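Local structure of probable TonB-dependent siderophore receptor PiuA (Acinetobacter baumannii, 5FP1) at residues A[229-234]-A[254-259]; A[260-265]-A[298-303]; A[388-393]-A[400-405]. The protein probably takes part in the first step of iron uptake across the outer membrane, binding iron-chelating siderophores, possibly including ferric enterobactin with micromolar affinity. All blocks are in the same frame, centred on the assembly; numbering follows the deposited sequence.

Contact 1 (A[229-234]-A[254-259])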
loop_
_atom_site.group_PDB
_atom_site.type_symbol
_atom_site.label_atom_id
_atom_site.label_comp_id
_atom_site.label_asym_id
_atom_site.label_seq_id
_atom_site.Cartn_x
_atom_site.Cartn_y
_atom_site.Cartn_z
ATOM N N LYS A 229 -5.743 11.440 15.912
ATOM C CA LYS A 229 -4.856 12.597 16.007
ATOM C C LYS A 229 -3.615 12.172 15.180
ATOM O O LYS A 229 -2.905 11.283 15.578
ATOM C CB LYS A 229 -4.481 12.905 17.460
ATOM C CG LYS A 229 -5.634 13.400 18.336
ATOM C CD LYS A 229 -6.207 14.671 17.717
ATOM C CE LYS A 229 -7.260 15.389 18.563
ATOM N NZ LYS A 229 -7.657 16.639 17.841
ATOM N N PRO A 230 -3.402 12.783 14.005
ATOM C CA PRO A 230 -2.454 12.212 13.039
ATOM C C PRO A 230 -0.997 12.475 13.388
ATOM O O PRO A 230 -0.654 13.471 14.035
ATOM C CB PRO A 230 -2.824 12.929 11.725
ATOM C CG PRO A 230 -3.364 14.250 12.169
ATOM C CD PRO A 230 -4.120 13.946 13.447
ATOM N N ASP A 231 -0.134 11.583 12.951
ATOM C CA ASP A 231 1.276 11.732 13.179
ATOM C C ASP A 231 1.857 12.903 12.426
ATOM O O ASP A 231 1.285 13.404 11.438
ATOM C CB ASP A 231 2.011 10.442 12.797
ATOM C CG ASP A 231 3.344 10.280 13.547
ATOM O OD1 ASP A 231 3.702 11.149 14.378
ATOM O OD2 ASP A 231 4.019 9.278 13.275
ATOM N N SER A 232 2.983 13.358 12.947
ATOM C CA SER A 232 3.822 14.345 12.321
ATOM C C SER A 232 5.075 13.584 11.884
ATOM O O SER A 232 5.014 12.422 11.456
ATOM C CB SER A 232 4.149 15.470 13.315
ATOM O OG SER A 232 4.904 16.528 12.720
ATOM N N GLY A 233 6.220 14.214 11.992
ATOM C CA GLY A 233 7.466 13.559 11.655
ATOM C C GLY A 233 8.630 14.252 12.334
ATOM O O GLY A 233 8.416 15.101 13.202
ATOM N N ILE A 234 9.846 13.889 11.930
ATOM C CA ILE A 234 11.077 14.480 12.460
ATOM C C ILE A 234 11.772 15.220 11.320
ATOM O O ILE A 234 11.975 14.654 10.215
ATOM C CB ILE A 234 11.998 13.422 13.077
ATOM C CG1 ILE A 234 11.259 12.603 14.129
ATOM C CG2 ILE A 234 13.266 14.065 13.648
ATOM C CD1 ILE A 234 10.713 13.406 15.306
ATOM N N GLY A 254 10.546 9.422 19.950
ATOM C CA GLY A 254 9.137 9.611 20.232
ATOM C C GLY A 254 8.675 11.048 20.418
ATOM O O GLY A 254 7.575 11.279 20.863
ATOM N N THR A 255 9.478 12.015 19.997
ATOM C CA THR A 255 9.067 13.423 20.043
ATOM C C THR A 255 7.979 13.697 18.995
ATOM O O THR A 255 8.090 13.273 17.835
ATOM C CB THR A 255 10.272 14.355 19.832
ATOM O OG1 THR A 255 11.235 14.142 20.886
ATOM C CG2 THR A 255 9.842 15.806 19.820
ATOM N N TYR A 256 6.925 14.390 19.407
ATOM C CA TYR A 256 5.793 14.704 18.524
ATOM C C TYR A 256 5.670 16.186 18.271
ATOM O O TYR A 256 5.500 16.958 19.220
ATOM C CB TYR A 256 4.500 14.203 19.153
ATOM C CG TYR A 256 3.233 14.435 18.362
ATOM C CD1 TYR A 256 2.982 13.759 17.170
ATOM C CD2 TYR A 256 2.249 15.306 18.834
ATOM C CE1 TYR A 256 1.794 13.953 16.479
ATOM C CE2 TYR A 256 1.072 15.501 18.158
ATOM C CZ TYR A 256 0.831 14.818 16.978
ATOM O OH TYR A 256 -0.369 15.039 16.314
ATOM N N TYR A 257 5.735 16.578 17.001
ATOM C CA TYR A 257 5.624 17.967 16.602
ATOM C C TYR A 257 4.279 18.381 16.061
ATOM O O TYR A 257 4.108 19.521 15.601
ATOM C CB TYR A 257 6.721 18.301 15.576
ATOM C CG TYR A 257 8.093 18.184 16.130
ATOM C CD1 TYR A 257 8.484 18.941 17.227
ATOM C CD2 TYR A 257 9.012 17.255 15.615
ATOM C CE1 TYR A 257 9.757 18.824 17.759
ATOM C CE2 TYR A 257 10.285 17.146 16.135
ATOM C CZ TYR A 257 10.649 17.918 17.220
ATOM O OH TYR A 257 11.900 17.782 17.765
ATOM N N GLY A 258 3.295 17.488 16.136
ATOM C CA GLY A 258 1.950 17.841 15.773
ATOM C C GLY A 258 1.290 18.745 16.815
ATOM O O GLY A 258 1.830 18.973 17.898
ATOM N N TRP A 259 0.122 19.244 16.469
ATOM C CA TRP A 259 -0.592 20.234 17.266
ATOM C C TRP A 259 -1.960 19.640 17.562
ATOM O O TRP A 259 -2.885 19.738 16.756
ATOM C CB TRP A 259 -0.671 21.516 16.471
ATOM C CG TRP A 259 -1.133 22.731 17.185
ATOM C CD1 TRP A 259 -1.678 22.818 18.444
ATOM C CD2 TRP A 259 -1.103 24.047 16.668
ATOM N NE1 TRP A 259 -1.962 24.133 18.744
ATOM C CE2 TRP A 259 -1.622 24.909 17.669
ATOM C CE3 TRP A 259 -0.642 24.604 15.471
ATOM C CZ2 TRP A 259 -1.714 26.288 17.491
ATOM C CZ3 TRP A 259 -0.728 25.976 15.300
ATOM C CH2 TRP A 259 -1.273 26.808 16.309
HETATM O O HOH W 1 6.847 14.397 15.391
#

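Contact 2 (A[260-265]-A[298-303])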
loop_
_atom_site.group_PDB
_atom_site.type_symbol
_atom_site.label_atom_id
_atom_site.label_comp_id
_atom_site.label_asym_id
_atom_site.label_seq_id
_atom_site.Cartn_x
_atom_site.Cartn_y
_atom_site.Cartn_z
ATOM N N LYS A 260 -2.082 18.997 18.718
ATOM C CA LYS A 260 -3.220 18.142 18.959
ATOM C C LYS A 260 -4.547 18.851 19.016
ATOM O O LYS A 260 -5.567 18.262 18.617
ATOM C CB LYS A 260 -3.007 17.252 20.184
ATOM C CG LYS A 260 -1.895 16.252 19.934
ATOM C CD LYS A 260 -1.696 15.322 21.099
ATOM C CE LYS A 260 -2.731 14.240 21.133
ATOM N NZ LYS A 260 -2.214 13.148 21.974
ATOM N N ASP A 261 -4.551 20.110 19.452
ATOM C CA ASP A 261 -5.779 20.894 19.499
ATOM C C ASP A 261 -6.215 21.351 18.108
ATOM O O ASP A 261 -7.336 21.820 17.949
ATOM C CB ASP A 261 -5.607 22.126 20.399
ATOM C CG ASP A 261 -6.952 22.697 20.888
ATOM O OD1 ASP A 261 -7.814 21.902 21.266
ATOM O OD2 ASP A 261 -7.152 23.925 20.848
ATOM N N ARG A 262 -5.311 21.281 17.122
ATOM C CA ARG A 262 -5.608 21.715 15.745
ATOM C C ARG A 262 -5.802 20.533 14.769
ATOM O O ARG A 262 -6.690 20.547 13.910
ATOM C CB ARG A 262 -4.463 22.556 15.222
ATOM C CG ARG A 262 -4.733 23.204 13.881
ATOM C CD ARG A 262 -3.484 23.771 13.263
ATOM N NE ARG A 262 -2.537 22.747 12.835
ATOM C CZ ARG A 262 -1.354 22.991 12.274
ATOM N NH1 ARG A 262 -0.931 24.237 12.088
ATOM N NH2 ARG A 262 -0.590 21.980 11.883
ATOM N N ASP A 263 -4.914 19.557 14.882
ATOM C CA ASP A 263 -4.743 18.497 13.888
ATOM C C ASP A 263 -5.783 17.398 14.115
ATOM O O ASP A 263 -6.223 17.168 15.243
ATOM C CB ASP A 263 -3.361 17.860 14.016
ATOM C CG ASP A 263 -2.207 18.818 13.681
ATOM O OD1 ASP A 263 -2.410 19.902 13.072
ATOM O OD2 ASP A 263 -1.069 18.422 13.991
ATOM N N PHE A 264 -6.159 16.710 13.053
ATOM C CA PHE A 264 -7.122 15.609 13.159
ATOM C C PHE A 264 -7.095 14.834 11.852
ATOM O O PHE A 264 -6.623 15.330 10.831
ATOM C CB PHE A 264 -8.556 16.120 13.430
ATOM C CG PHE A 264 -9.083 17.026 12.337
ATOM C CD1 PHE A 264 -9.759 16.503 11.237
ATOM C CD2 PHE A 264 -8.872 18.384 12.393
ATOM C CE1 PHE A 264 -10.187 17.334 10.207
ATOM C CE2 PHE A 264 -9.334 19.216 11.392
ATOM C CZ PHE A 264 -9.969 18.688 10.294
ATOM N N GLN A 265 -7.634 13.629 11.878
ATOM C CA GLN A 265 -7.901 12.927 10.636
ATOM C C GLN A 265 -9.055 11.996 10.829
ATOM O O GLN A 265 -9.078 11.196 11.764
ATOM C CB GLN A 265 -6.667 12.146 10.157
ATOM C CG GLN A 265 -6.873 11.359 8.855
ATOM C CD GLN A 265 -5.570 11.174 8.078
ATOM O OE1 GLN A 265 -4.493 11.054 8.672
ATOM N NE2 GLN A 265 -5.660 11.190 6.730
ATOM N N ASP A 298 -10.625 13.506 5.645
ATOM C CA ASP A 298 -10.740 14.866 6.159
ATOM C C ASP A 298 -9.630 15.016 7.184
ATOM O O ASP A 298 -9.639 14.323 8.199
ATOM C CB ASP A 298 -12.125 15.049 6.804
ATOM C CG ASP A 298 -12.399 16.467 7.252
ATOM O OD1 ASP A 298 -11.611 17.383 6.983
ATOM O OD2 ASP A 298 -13.442 16.679 7.891
ATOM N N TYR A 299 -8.636 15.842 6.884
ATOM C CA TYR A 299 -7.463 15.898 7.711
ATOM C C TYR A 299 -6.743 17.236 7.756
ATOM O O TYR A 299 -6.783 18.042 6.805
ATOM C CB TYR A 299 -6.464 14.799 7.330
ATOM C CG TYR A 299 -5.788 14.964 5.994
ATOM C CD1 TYR A 299 -4.756 15.878 5.810
ATOM C CD2 TYR A 299 -6.151 14.170 4.917
ATOM C CE1 TYR A 299 -4.112 16.006 4.589
ATOM C CE2 TYR A 299 -5.527 14.308 3.683
ATOM C CZ TYR A 299 -4.509 15.225 3.521
ATOM O OH TYR A 299 -3.921 15.358 2.273
ATOM N N VAL A 300 -6.093 17.435 8.891
ATOM C CA VAL A 300 -5.125 18.507 9.137
ATOM C C VAL A 300 -3.971 17.894 9.915
ATOM O O VAL A 300 -4.181 17.301 10.984
ATOM C CB VAL A 300 -5.727 19.646 10.002
ATOM C CG1 VAL A 300 -4.627 20.596 10.465
ATOM C CG2 VAL A 300 -6.780 20.399 9.212
ATOM N N TRP A 301 -2.762 17.971 9.388
ATOM C CA TRP A 301 -1.602 17.439 10.095
ATOM C C TRP A 301 -0.388 18.349 9.913
ATOM O O TRP A 301 -0.389 19.266 9.061
ATOM C CB TRP A 301 -1.287 15.967 9.728
ATOM C CG TRP A 301 -0.888 15.787 8.368
ATOM C CD1 TRP A 301 -1.718 15.588 7.283
ATOM C CD2 TRP A 301 0.455 15.825 7.843
ATOM N NE1 TRP A 301 -0.970 15.523 6.136
ATOM C CE2 TRP A 301 0.360 15.653 6.449
ATOM C CE3 TRP A 301 1.719 16.009 8.417
ATOM C CZ2 TRP A 301 1.493 15.642 5.614
ATOM C CZ3 TRP A 301 2.834 15.987 7.594
ATOM C CH2 TRP A 301 2.714 15.825 6.211
ATOM N N THR A 302 0.628 18.102 10.731
ATOM C CA THR A 302 1.756 19.008 10.844
ATOM C C THR A 302 3.003 18.512 10.163
ATOM O O THR A 302 3.513 17.427 10.477
ATOM C CB THR A 302 2.096 19.284 12.324
ATOM O OG1 THR A 302 0.981 19.917 12.948
ATOM C CG2 THR A 302 3.312 20.169 12.423
ATOM N N ASN A 303 3.522 19.338 9.260
ATOM C CA ASN A 303 4.879 19.187 8.734
ATOM C C ASN A 303 5.833 19.906 9.723
ATOM O O ASN A 303 5.670 21.104 9.981
ATOM C CB ASN A 303 4.922 19.780 7.319
ATOM C CG ASN A 303 6.335 19.931 6.731
ATOM O OD1 ASN A 303 7.357 19.961 7.432
ATOM N ND2 ASN A 303 6.372 20.112 5.423
HETATM O O HOH W 2 0.297 16.231 13.027
#

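Contact 3 (A[388-393]-A[400-405])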
loop_
_atom_site.group_PDB
_atom_site.type_symbol
_atom_site.label_atom_id
_atom_site.label_comp_id
_atom_site.label_asym_id
_atom_site.label_seq_id
_atom_site.Cartn_x
_atom_site.Cartn_y
_atom_site.Cartn_z
ATOM N N THR A 388 0.220 32.797 19.751
ATOM C CA THR A 388 -0.858 31.913 19.300
ATOM C C THR A 388 -0.345 30.481 18.994
ATOM O O THR A 388 -1.020 29.696 18.323
ATOM C CB THR A 388 -1.602 32.535 18.107
ATOM O OG1 THR A 388 -0.673 32.875 17.079
ATOM C CG2 THR A 388 -2.352 33.832 18.558
ATOM N N ASN A 389 0.844 30.167 19.516
ATOM C CA ASN A 389 1.356 28.806 19.613
ATOM C C ASN A 389 1.734 28.127 18.277
ATOM O O ASN A 389 1.771 26.891 18.222
ATOM C CB ASN A 389 0.377 27.919 20.379
ATOM C CG ASN A 389 -0.081 28.544 21.692
ATOM O OD1 ASN A 389 0.741 29.005 22.447
ATOM N ND2 ASN A 389 -1.391 28.526 21.970
ATOM N N TRP A 390 2.080 28.934 17.273
ATOM C CA TRP A 390 2.410 28.450 15.942
ATOM C C TRP A 390 3.738 27.723 15.836
ATOM O O TRP A 390 3.957 27.038 14.840
ATOM C CB TRP A 390 2.297 29.568 14.864
ATOM C CG TRP A 390 0.915 29.640 14.367
ATOM C CD1 TRP A 390 -0.114 30.396 14.892
ATOM C CD2 TRP A 390 0.334 28.819 13.361
ATOM N NE1 TRP A 390 -1.277 30.123 14.230
ATOM C CE2 TRP A 390 -1.036 29.147 13.296
ATOM C CE3 TRP A 390 0.843 27.848 12.486
ATOM C CZ2 TRP A 390 -1.895 28.544 12.405
ATOM C CZ3 TRP A 390 -0.019 27.259 11.578
ATOM C CH2 TRP A 390 -1.370 27.593 11.552
ATOM N N CYS A 391 4.638 27.924 16.802
ATOM C CA CYS A 391 5.867 27.175 16.889
ATOM C C CYS A 391 5.980 26.532 18.249
ATOM O O CYS A 391 5.444 27.041 19.236
ATOM C CB CYS A 391 7.094 28.062 16.679
ATOM S SG CYS A 391 7.092 28.939 15.113
ATOM N N THR A 392 6.698 25.426 18.304
ATOM C CA THR A 392 6.937 24.734 19.563
ATOM C C THR A 392 8.438 24.498 19.748
ATOM O O THR A 392 9.252 24.820 18.857
ATOM C CB THR A 392 6.121 23.424 19.627
ATOM O OG1 THR A 392 6.105 22.931 20.963
ATOM C CG2 THR A 392 6.696 22.358 18.715
ATOM N N SER A 393 8.819 23.936 20.885
ATOM C CA SER A 393 10.222 23.685 21.160
ATOM C C SER A 393 10.720 22.462 20.380
ATOM O O SER A 393 10.035 21.449 20.304
ATOM C CB SER A 393 10.453 23.481 22.674
ATOM O OG SER A 393 11.840 23.467 22.942
ATOM N N LYS A 400 -0.255 22.897 23.183
ATOM C CA LYS A 400 -0.921 24.184 23.435
ATOM C C LYS A 400 -2.222 24.314 22.670
ATOM O O LYS A 400 -2.449 23.595 21.696
ATOM C CB LYS A 400 -0.033 25.331 22.974
ATOM C CG LYS A 400 1.330 25.430 23.644
ATOM C CD LYS A 400 1.217 25.902 25.089
ATOM C CE LYS A 400 2.597 25.987 25.723
ATOM N NZ LYS A 400 2.536 26.247 27.192
ATOM N N PRO A 401 -3.083 25.257 23.080
ATOM C CA PRO A 401 -4.322 25.496 22.342
ATOM C C PRO A 401 -4.140 26.028 20.919
ATOM O O PRO A 401 -3.180 26.722 20.596
ATOM C CB PRO A 401 -5.088 26.538 23.213
ATOM C CG PRO A 401 -4.448 26.477 24.564
ATOM C CD PRO A 401 -3.030 26.005 24.365
ATOM N N PHE A 402 -5.093 25.695 20.068
ATOM C CA PHE A 402 -5.174 26.279 18.748
ATOM C C PHE A 402 -6.232 27.357 18.836
ATOM O O PHE A 402 -7.371 27.054 19.152
ATOM C CB PHE A 402 -5.573 25.198 17.719
ATOM C CG PHE A 402 -5.880 25.726 16.345
ATOM C CD1 PHE A 402 -4.892 26.342 15.582
ATOM C CD2 PHE A 402 -7.155 25.586 15.795
ATOM C CE1 PHE A 402 -5.173 26.818 14.308
ATOM C CE2 PHE A 402 -7.445 26.066 14.524
ATOM C CZ PHE A 402 -6.450 26.684 13.773
ATOM N N VAL A 403 -5.868 28.607 18.582
ATOM C CA VAL A 403 -6.826 29.687 18.804
ATOM C C VAL A 403 -7.263 30.404 17.552
ATOM O O VAL A 403 -8.082 31.301 17.624
ATOM C CB VAL A 403 -6.326 30.737 19.816
ATOM C CG1 VAL A 403 -5.982 30.063 21.150
ATOM C CG2 VAL A 403 -5.148 31.504 19.258
ATOM N N ASP A 404 -6.753 29.993 16.397
ATOM C CA ASP A 404 -7.258 30.506 15.134
ATOM C C ASP A 404 -8.469 29.662 14.695
ATOM O O ASP A 404 -8.949 28.871 15.457
ATOM C CB ASP A 404 -6.145 30.508 14.098
ATOM C CG ASP A 404 -4.919 31.285 14.567
ATOM O OD1 ASP A 404 -5.021 32.512 14.727
ATOM O OD2 ASP A 404 -3.851 30.674 14.762
ATOM N N ARG A 405 -8.936 29.838 13.469
ATOM C CA ARG A 405 -10.117 29.137 12.971
ATOM C C ARG A 405 -9.778 28.468 11.649
ATOM O O ARG A 405 -9.052 29.023 10.820
ATOM C CB ARG A 405 -11.240 30.170 12.729
ATOM C CG ARG A 405 -12.583 29.618 12.300
ATOM C CD ARG A 405 -13.680 30.675 12.468
ATOM N NE ARG A 405 -13.377 31.926 11.768
ATOM C CZ ARG A 405 -13.649 32.146 10.482
ATOM N NH1 ARG A 405 -14.222 31.199 9.739
ATOM N NH2 ARG A 405 -13.337 33.310 9.927
HETATM O O HOH W 3 -3.508 29.243 17.189
HETATM O O HOH W 4 -2.286 33.503 14.940
#

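Contact 1 (A[229-234]-A[254-259])
A buried loop-to-loop contact joins Pro230, Ser232, Gly233 and Ile234 to the two tyrosines Tyr256 and Tyr257, within the long connection between barrel strands 215-226 and 264-279. The Tyr256 hydroxyl donates a hydrogen bond to the backbone carbonyl of Pro230, with OH and O 2.8 Å apart and the donor tilted 23° from the carbonyl plane. With CG anti to the backbone N (chi1 -179°), the phenol stretches far enough to make that bond. A tyrosine suits the place because its ring fills space while its hydroxyl satisfies a buried carbonyl. One ring face is covered by Gly258 N, 3.5 Å above the plane and over the ring centre, and the carboxylate of Asp231 lies at the edge, its plane turned only 19° from that of the ring. Asp231 OD1 also accepts the Ser232 backbone N-H, while OD2 forms a salt bridge with Lys189.

In TonB-dependent receptors a 22-stranded barrel surrounds an N-terminal plug; the long loops of these receptors lie on the extracellular side, and this connection is probably one of them. Ser232, a small residue, fits closely here, with CB 3.6 Å from Gly258 N, and sends OG to the carbonyl of Thr302. Tyr257 presents the edge of its ring to Gly233 O, which lies in the ring plane 3.3 Å from CD2. Ile234 crosses this tyrosine at about a right angle, its CD1 methyl 3.9 Å from Tyr257 CE2 and also against Thr255 O. The Tyr257 hydroxyl bonds to Leu394 O, carrying the contact on to another loop. A single water ties the backbones together: it donates to Gly233 O and Thr255 O and accepts from Tyr257 N, 2.9 Å away.

Contact 2 (A[260-265]-A[298-303])
The open end of a barrel hairpin, strands 264-279 and 284-304 of the TonB-dependent receptor barrel, is joined here through an antiparallel pairing. Phe264 and Val300 form a hydrogen-bonded pair, with Phe264 N to Val300 O and Val300 N to Phe264 O both 2.9 Å; Gln265 and Tyr299 follow as a non-hydrogen-bonded pair. Phe264 takes the crowded position between its backbone N and carbonyl carbon (chi1 61°), which folds the ring back over the neighbouring strand, one face above Val300 N. Its CE2 lies 3.6 Å from Val300 CG2, an apolar contact well served by a branched residue that favours strands, while the Asp298 carboxylate stands at the ring edge, nearly perpendicular to it, and hydrogen-bonds to Tyr365. On the opposite face of the sheet, the Gln265 chain lies alongside Tyr299, its NE2 held by Asn81.

Beyond the last backbone bond, side chains take over. NE and NH2 of Arg262 both donate to Asp263 OD1, which lies close to the guanidinium plane; the NE bond measures 2.9 Å. This salt bridge would balance the buried carboxylate's charge. Asp263 OD2 accepts from Trp259 N; across the contact it also takes the Thr302 hydroxyl, OG1 donating to its syn lone pair at 2.7 Å.

Contact 3 (A[388-393]-A[400-405])
Trp390 and Asp404 meet obliquely, indole edge to carboxylate, with their planes 37° apart. The indole N-H points at Asp404 OD2, which lies near the ring plane, and the NE1 to OD2 distance is 2.7 Å. The bond is fairly straight (157° at the hydrogen), and NE1 approaches OD2 nearly along the C-O axis. Tryptophan suits this position because it combines a broad apolar surface with one strongly directed donor. Its CZ2 faces the edge of the Phe402 ring at CE1, 4.2 Å away, and Arg262 packs against the indole.

Asn389 lays its side-chain amide against Lys400 and Pro401. Its CG is anti to the carbonyl carbon, which carries the amide across the Lys400 side chain at about a right angle, CG resting 3.5 Å from Lys400 CB. From there ND2 donates to Pro401 O at 2.9 Å, somewhat tilted from the carbonyl plane. The backbone of Asn389 has a positive phi of 70°, a conformation that asparagine tolerates better than most residues. Thr388 and Val403 cross at about a right angle, their CG2 methyls 3.7 Å apart.

Two waters complete the polar network. One donates to Thr388 O and Asp404 OD2 and accepts from Val403 N; the second lies between Thr388 OG1 and Asp404 OD1, so both carboxylate oxygens are engaged. Trp259 meets Trp390 and Phe402 edge-to-face, extending the aromatic cluster inward. The disulfide between Cys391 and Cys383 ties the same loop covalently close by. Water-bridged polar bonds around a small aromatic cluster, with a disulfide alongside, thus hold together part of the long loop between barrel strands 346-368 and 405-428 of a TonB-dependent receptor, probably on its extracellular side.

Contacts 1 and 2 are mostly buried and lie about 10 Å apart between centres, whereas contact 3 is a surface contact about 33 Å from the centre of the chain. Contact 2 alone is built on paired barrel strands, with a reciprocal pair of backbone hydrogen bonds, and adds a salt bridge; contacts 1 and 3 join loops through side chain-to-carbonyl bonds, contact 3 adding an indole-to-carboxylate bond. Water bridges occur in all three. The three form a continuous patch. Lys229 NZ of contact 1 bonds to Lys260 O of contact 2. Asp261 OD2 of contact 2 accepts from Phe402 N of contact 3, and Trp259 packs contact 1 against the outer loop.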